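PDB 4WU0: similar to yteR (Bacilus subtilis) from Clostridium acetobutylicum, which probably hydrolyses unsaturated rhamnogalacturonan fragments of pectin, as a glycoside hydrolase of family 105 related to YteR. Local coordinates for residues 259-267 with 311-319; 149-160 with 215-226. All coordinates share one frame; numbering follows the deposited sequence.

In the fold
Both contacts lie within the single family 88-type hydrolase fold of this chain; the family belongs to the six-hairpin clan, whose fold is an (alpha/alpha)6 barrel. Along the chain they come in series: interaction 2 closes with the start of helix 223-240, and interaction 1 opens in the loop that leads into the next helix, 264-279. Interaction 2 joins helix 152-166 to the loop after helix 199-215 and the first turn of helix 223-240. Interaction 1 joins the N-terminus of helix 264-279 to strand 311-317, the middle strand of a small antiparallel sheet. Their centres are about 32 Å apart, on opposite sides of the chain's centre. Each involves the N-terminal start of one of two consecutive helices.

Interaction 1: residues 259-267 with 311-319; sequences GNYLEASGS and INLNKICYV
Glu263 and Cys317 make the central polar link between 259-267 and 311-319. Cys317 N donates to Glu263 OE2 at 2.9 Å, in a nearly straight bond (169°) on the anti side of the carboxylate. Glu263 is also the N-cap of helix 264-279. Its CG lies opposite the backbone N (chi1 -167°) and its chain bends at chi2 (-79°), which folds the carboxylate back over the first turn. There OE1 accepts from Gly266 N at 2.8 Å on its syn side. OE2 takes Ser265 OG at 2.7 Å through its syn lone pair, and Ser265 N from above the carboxylate plane. Three donors thus grip OE2, and both oxygens are engaged.

One residue on, Ala264 N donates to Lys315 O at 2.9 Å, from above the carbonyl plane. The same carbonyl receives a CH...O contact from Glu263 CA. Ala264 CB points at the strand and sits 3.2 Å from Asn314 O. The methyl also meets Ile316 CG1, while the CG2 branch of Ile316 lies 4.0 Å from Ser265 CB. Phe302 of helix 288-302 packs on Ala264 and Leu313.

Tyr261 adds to the contact at Cys317, with Tyr261 OH 3.5 Å from Cys317 CB, and Lys315 O lies near the plane of the ring, at its edge. Lys315 CB meets Leu262 O, but the chain bends at chi2 and its end leads away. Beyond the two segments, Arg200 hydrogen-bonds both Ser265 OG and Cys317 O.

The chemistry implies a helix start tied to the strand by two backbone N-H bonds of opposite direction, one to the capping carboxylate and one to a strand-side carbonyl. The buried Glu263 carboxylate is met by backbone N-H groups and a hydroxyl, and these, with the helix N-terminus, would probably favour its ionised form.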
loop_
_atom_site.group_PDB
_atom_site.type_symbol
_atom_site.label_atom_id
_atom_site.label_comp_id
_atom_site.label_asym_id
_atom_site.label_seq_id
_atom_site.Cartn_x
_atom_site.Cartn_y
_atom_site.Cartn_z
ATOM N N GLY A 259 0.332 13.620 21.433
ATOM C CA GLY A 259 -0.650 13.434 20.396
ATOM C C GLY A 259 -0.261 12.325 19.440
ATOM O O GLY A 259 -1.129 11.684 18.840
ATOM N N ASN A 260 1.043 12.092 19.269
ATOM C CA ASN A 260 1.473 11.064 18.320
ATOM C C ASN A 260 1.119 9.707 18.901
ATOM O O ASN A 260 0.914 9.585 20.114
ATOM C CB ASN A 260 2.982 11.152 18.075
ATOM C CG ASN A 260 3.400 10.658 16.695
ATOM O OD1 ASN A 260 2.627 10.049 15.953
ATOM N ND2 ASN A 260 4.660 10.917 16.352
ATOM N N TYR A 261 1.071 8.691 18.047
ATOM C CA TYR A 261 0.635 7.357 18.463
ATOM C C TYR A 261 1.210 6.305 17.538
ATOM O O TYR A 261 1.460 6.575 16.354
ATOM C CB TYR A 261 -0.894 7.272 18.493
ATOM C CG TYR A 261 -1.593 7.469 17.169
ATOM C CD1 TYR A 261 -1.885 8.742 16.685
ATOM C CD2 TYR A 261 -1.996 6.371 16.413
ATOM C CE1 TYR A 261 -2.543 8.908 15.493
ATOM C CE2 TYR A 261 -2.650 6.519 15.230
ATOM C CZ TYR A 261 -2.929 7.794 14.761
ATOM O OH TYR A 261 -3.581 7.936 13.571
ATOM N N LEU A 262 1.406 5.113 18.092
ATOM C CA LEU A 262 1.820 3.958 17.312
ATOM C C LEU A 262 0.657 3.556 16.431
ATOM O O LEU A 262 -0.455 3.346 16.921
ATOM C CB LEU A 262 2.229 2.813 18.264
ATOM C CG LEU A 262 3.341 3.147 19.252
ATOM C CD1 LEU A 262 3.552 2.005 20.229
ATOM C CD2 LEU A 262 4.639 3.451 18.520
ATOM N N GLU A 263 0.910 3.455 15.126
ATOM C CA GLU A 263 -0.171 3.304 14.154
ATOM C C GLU A 263 -0.027 1.992 13.384
ATOM O O GLU A 263 1.058 1.629 12.908
ATOM C CB GLU A 263 -0.218 4.536 13.237
ATOM C CG GLU A 263 -1.476 4.650 12.388
ATOM C CD GLU A 263 -1.474 3.762 11.155
ATOM O OE1 GLU A 263 -0.396 3.598 10.563
ATOM O OE2 GLU A 263 -2.561 3.245 10.747
ATOM N N ALA A 264 -1.141 1.276 13.268
ATOM C CA ALA A 264 -1.108 -0.130 12.867
ATOM C C ALA A 264 -0.922 -0.367 11.382
ATOM O O ALA A 264 -0.276 -1.351 10.983
ATOM C CB ALA A 264 -2.384 -0.830 13.331
ATOM N N SER A 265 -1.537 0.461 10.540
ATOM C CA SER A 265 -1.471 0.183 9.119
ATOM C C SER A 265 -0.065 0.430 8.568
ATOM O O SER A 265 0.491 -0.436 7.901
ATOM C CB SER A 265 -2.553 0.935 8.337
ATOM O OG SER A 265 -2.297 2.323 8.265
ATOM N N GLY A 266 0.520 1.581 8.865
ATOM C CA GLY A 266 1.889 1.841 8.454
ATOM C C GLY A 266 2.862 0.818 9.038
ATOM O O GLY A 266 3.716 0.298 8.318
ATOM N N SER A 267 2.723 0.484 10.319
ATOM C CA SER A 267 3.604 -0.493 10.946
ATOM C C SER A 267 3.506 -1.846 10.260
ATOM O O SER A 267 4.516 -2.494 10.025
ATOM C CB SER A 267 3.271 -0.637 12.441
ATOM O OG SER A 267 3.598 0.551 13.146
ATOM N N ILE A 311 -10.427 -11.942 16.384
ATOM C CA ILE A 311 -9.522 -10.846 16.735
ATOM C C ILE A 311 -9.889 -9.536 16.057
ATOM O O ILE A 311 -10.403 -9.518 14.928
ATOM C CB ILE A 311 -8.034 -11.170 16.420
ATOM C CG1 ILE A 311 -7.870 -11.602 14.960
ATOM C CG2 ILE A 311 -7.512 -12.230 17.410
ATOM C CD1 ILE A 311 -6.462 -11.932 14.572
ATOM N N ASN A 312 -9.618 -8.445 16.767
ATOM C CA ASN A 312 -9.671 -7.089 16.227
ATOM C C ASN A 312 -8.288 -6.548 15.986
ATOM O O ASN A 312 -7.361 -6.825 16.732
ATOM C CB ASN A 312 -10.325 -6.119 17.217
ATOM C CG ASN A 312 -11.789 -6.361 17.416
ATOM O OD1 ASN A 312 -12.462 -7.025 16.616
ATOM N ND2 ASN A 312 -12.308 -5.811 18.505
ATOM N N LEU A 313 -8.144 -5.777 14.920
ATOM C CA LEU A 313 -6.944 -4.982 14.711
ATOM C C LEU A 313 -7.267 -3.532 15.052
ATOM O O LEU A 313 -8.146 -2.932 14.467
ATOM C CB LEU A 313 -6.464 -5.078 13.268
ATOM C CG LEU A 313 -5.173 -4.323 12.924
ATOM C CD1 LEU A 313 -3.974 -4.917 13.601
ATOM C CD2 LEU A 313 -4.959 -4.305 11.413
ATOM N N ASN A 314 -6.534 -2.983 16.010
ATOM C CA ASN A 314 -6.792 -1.645 16.513
ATOM C C ASN A 314 -5.745 -0.632 16.056
ATOM O O ASN A 314 -4.680 -1.009 15.585
ATOM C CB ASN A 314 -6.755 -1.704 18.045
ATOM C CG ASN A 314 -7.794 -2.654 18.641
ATOM O OD1 ASN A 314 -7.465 -3.669 19.275
ATOM N ND2 ASN A 314 -9.031 -2.287 18.512
ATOM N N LYS A 315 -6.056 0.644 16.267
ATOM C CA LYS A 315 -5.132 1.772 16.130
ATOM C C LYS A 315 -4.739 2.055 14.694
ATOM O O LYS A 315 -3.568 2.339 14.389
ATOM C CB LYS A 315 -3.887 1.588 16.998
ATOM C CG LYS A 315 -4.154 1.093 18.429
ATOM C CD LYS A 315 -5.103 2.019 19.202
ATOM C CE LYS A 315 -5.301 1.494 20.620
ATOM N NZ LYS A 315 -6.179 2.378 21.435
ATOM N N ILE A 316 -5.745 2.066 13.830
ATOM C CA ILE A 316 -5.521 2.318 12.413
ATOM C C ILE A 316 -5.975 3.734 12.062
ATOM O O ILE A 316 -7.084 4.128 12.356
ATOM C CB ILE A 316 -6.303 1.313 11.557
ATOM C CG1 ILE A 316 -5.948 -0.134 11.932
ATOM C CG2 ILE A 316 -6.090 1.601 10.092
ATOM C CD1 ILE A 316 -7.016 -1.105 11.518
ATOM N N CYS A 317 -5.107 4.498 11.418
ATOM C CA CYS A 317 -5.518 5.826 10.958
ATOM C C CYS A 317 -6.543 5.638 9.847
ATOM O O CYS A 317 -6.230 5.040 8.832
ATOM C CB CYS A 317 -4.314 6.600 10.422
ATOM S SG CYS A 317 -4.833 8.194 9.695
ATOM N N TYR A 318 -7.752 6.149 10.007
ATOM C CA TYR A 318 -8.801 5.854 9.040
ATOM C C TYR A 318 -8.491 6.417 7.633
ATOM O O TYR A 318 -8.737 5.754 6.614
ATOM C CB TYR A 318 -10.158 6.354 9.538
ATOM C CG TYR A 318 -11.275 6.193 8.532
ATOM C CD1 TYR A 318 -11.636 4.936 8.043
ATOM C CD2 TYR A 318 -11.953 7.299 8.047
ATOM C CE1 TYR A 318 -12.644 4.804 7.112
ATOM C CE2 TYR A 318 -12.964 7.169 7.125
ATOM C CZ TYR A 318 -13.304 5.922 6.660
ATOM O OH TYR A 318 -14.318 5.800 5.729
ATOM N N VAL A 319 -8.005 7.651 7.601
ATOM C CA VAL A 319 -7.787 8.386 6.358
ATOM C C VAL A 319 -6.853 9.552 6.642
ATOM O O VAL A 319 -6.887 10.146 7.712
ATOM C CB VAL A 319 -9.124 8.911 5.757
ATOM C CG1 VAL A 319 -9.794 9.924 6.693
ATOM C CG2 VAL A 319 -8.907 9.521 4.369
#

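Interaction 2: residues 149-160 with 215-226; sequences EKEFDDITHQFI and VLPKNHKDRNAL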
loop_
_atom_site.group_PDB
_atom_site.type_symbol
_atom_site.label_atom_id
_atom_site.label_comp_id
_atom_site.label_asym_id
_atom_site.label_seq_id
_atom_site.Cartn_x
_atom_site.Cartn_y
_atom_site.Cartn_z
ATOM N N GLU A 149 7.248 -5.870 -22.010
ATOM C CA GLU A 149 8.265 -5.645 -20.984
ATOM C C GLU A 149 8.909 -4.268 -21.031
ATOM O O GLU A 149 9.396 -3.791 -20.005
ATOM C CB GLU A 149 9.373 -6.717 -21.070
ATOM C CG GLU A 149 8.962 -8.063 -20.532
ATOM C CD GLU A 149 10.096 -9.074 -20.459
ATOM O OE1 GLU A 149 11.090 -8.948 -21.222
ATOM O OE2 GLU A 149 9.967 -10.017 -19.630
ATOM N N LYS A 150 8.958 -3.639 -22.209
ATOM C CA LYS A 150 9.505 -2.291 -22.293
ATOM C C LYS A 150 8.780 -1.328 -21.333
ATOM O O LYS A 150 9.360 -0.328 -20.873
ATOM C CB LYS A 150 9.399 -1.764 -23.723
ATOM C CG LYS A 150 10.252 -0.529 -23.997
ATOM C CD LYS A 150 11.725 -0.793 -23.686
ATOM C CE LYS A 150 12.634 0.328 -24.150
ATOM N NZ LYS A 150 14.030 0.116 -23.641
ATOM N N GLU A 151 7.518 -1.629 -21.034
ATOM C CA GLU A 151 6.714 -0.760 -20.175
ATOM C C GLU A 151 7.246 -0.711 -18.764
ATOM O O GLU A 151 6.955 0.220 -18.011
ATOM C CB GLU A 151 5.259 -1.215 -20.165
ATOM C CG GLU A 151 4.600 -1.043 -21.516
ATOM C CD GLU A 151 3.196 -1.607 -21.570
ATOM O OE1 GLU A 151 2.277 -0.956 -21.051
ATOM O OE2 GLU A 151 3.000 -2.690 -22.162
ATOM N N PHE A 152 8.021 -1.707 -18.372
ATOM C CA PHE A 152 8.623 -1.650 -17.038
ATOM C C PHE A 152 9.526 -0.413 -16.867
ATOM O O PHE A 152 9.705 0.066 -15.741
ATOM C CB PHE A 152 9.431 -2.919 -16.738
ATOM C CG PHE A 152 8.593 -4.134 -16.437
ATOM C CD1 PHE A 152 7.680 -4.130 -15.403
ATOM C CD2 PHE A 152 8.776 -5.316 -17.149
ATOM C CE1 PHE A 152 6.925 -5.259 -15.110
ATOM C CE2 PHE A 152 8.022 -6.450 -16.848
ATOM C CZ PHE A 152 7.096 -6.408 -15.822
ATOM N N ASP A 153 10.112 0.086 -17.951
ATOM C CA ASP A 153 10.996 1.254 -17.873
ATOM C C ASP A 153 10.244 2.473 -17.351
ATOM O O ASP A 153 10.804 3.297 -16.637
ATOM C CB ASP A 153 11.547 1.630 -19.264
ATOM C CG ASP A 153 12.540 0.625 -19.835
ATOM O OD1 ASP A 153 12.776 -0.454 -19.250
ATOM O OD2 ASP A 153 13.081 0.926 -20.929
ATOM N N ASP A 154 8.985 2.591 -17.755
ATOM C CA ASP A 154 8.104 3.677 -17.330
ATOM C C ASP A 154 7.888 3.561 -15.831
ATOM O O ASP A 154 8.104 4.516 -15.084
ATOM C CB ASP A 154 6.787 3.552 -18.106
ATOM C CG ASP A 154 5.751 4.605 -17.739
ATOM O OD1 ASP A 154 5.964 5.429 -16.821
ATOM O OD2 ASP A 154 4.691 4.580 -18.388
ATOM N N ILE A 155 7.498 2.367 -15.402
ATOM C CA ILE A 155 7.224 2.084 -14.006
ATOM C C ILE A 155 8.435 2.364 -13.124
ATOM O O ILE A 155 8.320 3.054 -12.097
ATOM C CB ILE A 155 6.766 0.628 -13.863
ATOM C CG1 ILE A 155 5.377 0.478 -14.501
ATOM C CG2 ILE A 155 6.760 0.162 -12.397
ATOM C CD1 ILE A 155 5.106 -0.906 -15.049
ATOM N N THR A 156 9.596 1.841 -13.491
ATOM C CA THR A 156 10.763 2.038 -12.638
ATOM C C THR A 156 11.157 3.513 -12.570
ATOM O O THR A 156 11.538 4.016 -11.521
ATOM C CB THR A 156 11.963 1.170 -13.066
ATOM O OG1 THR A 156 12.319 1.430 -14.423
ATOM C CG2 THR A 156 11.612 -0.297 -12.920
ATOM N N HIS A 157 11.069 4.208 -13.693
ATOM C CA HIS A 157 11.350 5.649 -13.723
ATOM C C HIS A 157 10.465 6.392 -12.720
ATOM O O HIS A 157 10.916 7.333 -12.042
ATOM C CB HIS A 157 11.097 6.174 -15.137
ATOM C CG HIS A 157 11.342 7.641 -15.302
ATOM N ND1 HIS A 157 12.606 8.189 -15.368
ATOM C CD2 HIS A 157 10.477 8.676 -15.422
ATOM C CE1 HIS A 157 12.510 9.495 -15.539
ATOM N NE2 HIS A 157 11.228 9.816 -15.569
ATOM N N GLN A 158 9.213 5.968 -12.584
ATOM C CA GLN A 158 8.325 6.635 -11.632
ATOM C C GLN A 158 8.794 6.460 -10.192
ATOM O O GLN A 158 8.757 7.403 -9.404
ATOM C CB GLN A 158 6.896 6.155 -11.797
ATOM C CG GLN A 158 6.383 6.493 -13.193
ATOM C CD GLN A 158 4.899 6.622 -13.259
ATOM O OE1 GLN A 158 4.273 7.237 -12.385
ATOM N NE2 GLN A 158 4.310 6.038 -14.303
ATOM N N PHE A 159 9.266 5.269 -9.844
ATOM C CA PHE A 159 9.842 5.064 -8.519
ATOM C C PHE A 159 11.078 5.904 -8.281
ATOM O O PHE A 159 11.261 6.444 -7.190
ATOM C CB PHE A 159 10.206 3.591 -8.297
ATOM C CG PHE A 159 9.027 2.743 -7.944
ATOM C CD1 PHE A 159 8.630 2.622 -6.637
ATOM C CD2 PHE A 159 8.287 2.110 -8.929
ATOM C CE1 PHE A 159 7.532 1.861 -6.292
ATOM C CE2 PHE A 159 7.181 1.343 -8.602
ATOM C CZ PHE A 159 6.802 1.217 -7.283
ATOM N N ILE A 160 11.942 5.989 -9.293
ATOM C CA ILE A 160 13.203 6.705 -9.160
ATOM C C ILE A 160 12.990 8.215 -9.009
ATOM O O ILE A 160 13.626 8.856 -8.192
ATOM C CB ILE A 160 14.112 6.385 -10.352
ATOM C CG1 ILE A 160 14.603 4.943 -10.231
ATOM C CG2 ILE A 160 15.301 7.333 -10.430
ATOM C CD1 ILE A 160 15.211 4.353 -11.501
ATOM N N VAL A 215 8.265 -8.458 -9.624
ATOM C CA VAL A 215 7.813 -8.788 -10.975
ATOM C C VAL A 215 8.715 -8.255 -12.093
ATOM O O VAL A 215 8.481 -8.550 -13.264
ATOM C CB VAL A 215 6.340 -8.367 -11.228
ATOM C CG1 VAL A 215 5.405 -9.128 -10.297
ATOM C CG2 VAL A 215 6.171 -6.862 -11.101
ATOM N N LEU A 216 9.762 -7.499 -11.744
ATOM C CA LEU A 216 10.720 -7.045 -12.755
ATOM C C LEU A 216 11.551 -8.174 -13.363
ATOM O O LEU A 216 11.920 -9.118 -12.684
ATOM C CB LEU A 216 11.689 -6.014 -12.174
ATOM C CG LEU A 216 11.178 -4.625 -11.809
ATOM C CD1 LEU A 216 12.339 -3.801 -11.262
ATOM C CD2 LEU A 216 10.537 -3.939 -13.028
ATOM N N PRO A 217 11.891 -8.069 -14.651
ATOM C CA PRO A 217 12.909 -8.978 -15.178
ATOM C C PRO A 217 14.210 -8.897 -14.365
ATOM O O PRO A 217 14.600 -7.802 -13.977
ATOM C CB PRO A 217 13.113 -8.470 -16.616
ATOM C CG PRO A 217 11.802 -7.810 -16.954
ATOM C CD PRO A 217 11.331 -7.185 -15.693
ATOM N N LYS A 218 14.861 -10.033 -14.105
ATOM C CA LYS A 218 16.076 -10.057 -13.288
ATOM C C LYS A 218 17.191 -9.180 -13.832
ATOM O O LYS A 218 18.011 -8.670 -13.068
ATOM C CB LYS A 218 16.589 -11.491 -13.127
ATOM C CG LYS A 218 15.966 -12.221 -11.949
ATOM C CD LYS A 218 14.461 -12.336 -12.109
ATOM C CE LYS A 218 13.773 -12.861 -10.860
ATOM N NZ LYS A 218 12.355 -13.236 -11.164
ATOM N N ASN A 219 17.212 -9.001 -15.148
ATOM C CA ASN A 219 18.224 -8.166 -15.777
ATOM C C ASN A 219 17.757 -6.747 -16.064
ATOM O O ASN A 219 18.409 -6.033 -16.824
ATOM C CB ASN A 219 18.743 -8.813 -17.060
ATOM C CG ASN A 219 17.695 -8.896 -18.161
ATOM O OD1 ASN A 219 16.576 -8.373 -18.030
ATOM N ND2 ASN A 219 18.052 -9.565 -19.251
ATOM N N HIS A 220 16.642 -6.328 -15.474
ATOM C CA HIS A 220 16.144 -4.999 -15.781
ATOM C C HIS A 220 17.145 -3.929 -15.353
ATOM O O HIS A 220 17.712 -4.004 -14.273
ATOM C CB HIS A 220 14.781 -4.734 -15.161
ATOM C CG HIS A 220 14.132 -3.504 -15.703
ATOM N ND1 HIS A 220 14.347 -2.258 -15.164
ATOM C CD2 HIS A 220 13.345 -3.316 -16.789
ATOM C CE1 HIS A 220 13.706 -1.353 -15.882
ATOM N NE2 HIS A 220 13.101 -1.969 -16.883
ATOM N N LYS A 221 17.346 -2.923 -16.202
ATOM C CA LYS A 221 18.387 -1.929 -15.967
ATOM C C LYS A 221 18.210 -1.133 -14.664
ATOM O O LYS A 221 19.198 -0.631 -14.114
ATOM C CB LYS A 221 18.474 -0.953 -17.142
ATOM C CG LYS A 221 17.219 -0.132 -17.323
ATOM C CD LYS A 221 17.329 0.729 -18.555
ATOM C CE LYS A 221 16.087 1.547 -18.757
ATOM N NZ LYS A 221 16.306 2.479 -19.879
ATOM N N ASP A 222 16.970 -1.014 -14.186
ATOM C CA ASP A 222 16.684 -0.228 -12.966
ATOM C C ASP A 222 16.408 -1.092 -11.739
ATOM O O ASP A 222 16.088 -0.566 -10.681
ATOM C CB ASP A 222 15.493 0.726 -13.163
ATOM C CG ASP A 222 15.755 1.775 -14.220
ATOM O OD1 ASP A 222 16.923 2.191 -14.395
ATOM O OD2 ASP A 222 14.790 2.190 -14.886
ATOM N N ARG A 223 16.539 -2.410 -11.870
ATOM C CA ARG A 223 16.248 -3.303 -10.753
ATOM C C ARG A 223 17.137 -3.041 -9.534
ATOM O O ARG A 223 16.631 -2.929 -8.419
ATOM C CB ARG A 223 16.354 -4.749 -11.201
ATOM C CG ARG A 223 15.835 -5.760 -10.194
ATOM C CD ARG A 223 15.821 -7.148 -10.820
ATOM N NE ARG A 223 15.389 -8.172 -9.870
ATOM C CZ ARG A 223 16.218 -8.816 -9.047
ATOM N NH1 ARG A 223 17.521 -8.550 -9.050
ATOM N NH2 ARG A 223 15.746 -9.736 -8.222
ATOM N N ASN A 224 18.441 -2.916 -9.741
ATOM C CA ASN A 224 19.340 -2.592 -8.639
ATOM C C ASN A 224 19.049 -1.247 -8.004
ATOM O O ASN A 224 19.144 -1.100 -6.790
ATOM C CB ASN A 224 20.799 -2.648 -9.083
ATOM C CG ASN A 224 21.269 -4.047 -9.311
ATOM O OD1 ASN A 224 20.590 -5.003 -8.942
ATOM N ND2 ASN A 224 22.446 -4.189 -9.915
ATOM N N ALA A 225 18.703 -0.255 -8.811
ATOM C CA ALA A 225 18.346 1.046 -8.270
ATOM C C ALA A 225 17.158 0.959 -7.310
ATOM O O ALA A 225 17.168 1.568 -6.238
ATOM C CB ALA A 225 18.054 2.032 -9.400
ATOM N N LEU A 226 16.117 0.230 -7.692
ATOM C CA LEU A 226 14.953 0.111 -6.821
ATOM C C LEU A 226 15.293 -0.667 -5.551
ATOM O O LEU A 226 14.811 -0.338 -4.473
ATOM C CB LEU A 226 13.751 -0.497 -7.547
ATOM C CG LEU A 226 12.817 0.493 -8.244
ATOM C CD1 LEU A 226 13.519 1.214 -9.371
ATOM C CD2 LEU A 226 11.556 -0.220 -8.761
HETATM O O HOH W 1 13.557 3.705 -16.712
#
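His220 and Asp153 meet where the type I turn from His220 to Arg223, leading into helix 223-240, packs on helix 152-166 of the (alpha/alpha)6 barrel. His220 NE2 donates to Asp153 OD1 at 2.8 Å, a His-carboxylate bond made nearly along the C-O axis but bent (140°). The ring and carboxylate planes are 68° apart. Next to it, Thr156 OG1 donates to the anti lone pair of Asp222 OD2 at 2.6 Å. Thr156 sets OG1 between its backbone N and carbonyl carbon (chi1 57°), which leaves CG2 to pack on Leu216 CD2.

The apolar part lies on both flanks. Near Pro217, the Phe152 ring is met obliquely by Pro217 CD, 3.5 Å from Phe152 CD2, and by Leu216 CD2. Further along, Leu226 touches Phe159 and Ile160, and Ile160 CD1 also rests against Asp222 CG.

Outward, His220 ND1 accepts from Asp222 N, a capping bond that fixes the ring's rotation while NE2 faces Asp153. The other oxygen, Asp153 OD2, takes a salt bridge from Lys150 NZ at 3.0 Å and a long one from Lys221 NZ. Val143 of helix 129-146 backs Phe152, and helix 199-215 packs on Phe159. A water joins the two segments, donating to Asp153 O at 2.8 Å and to Asp222 OD2 at 2.7 Å.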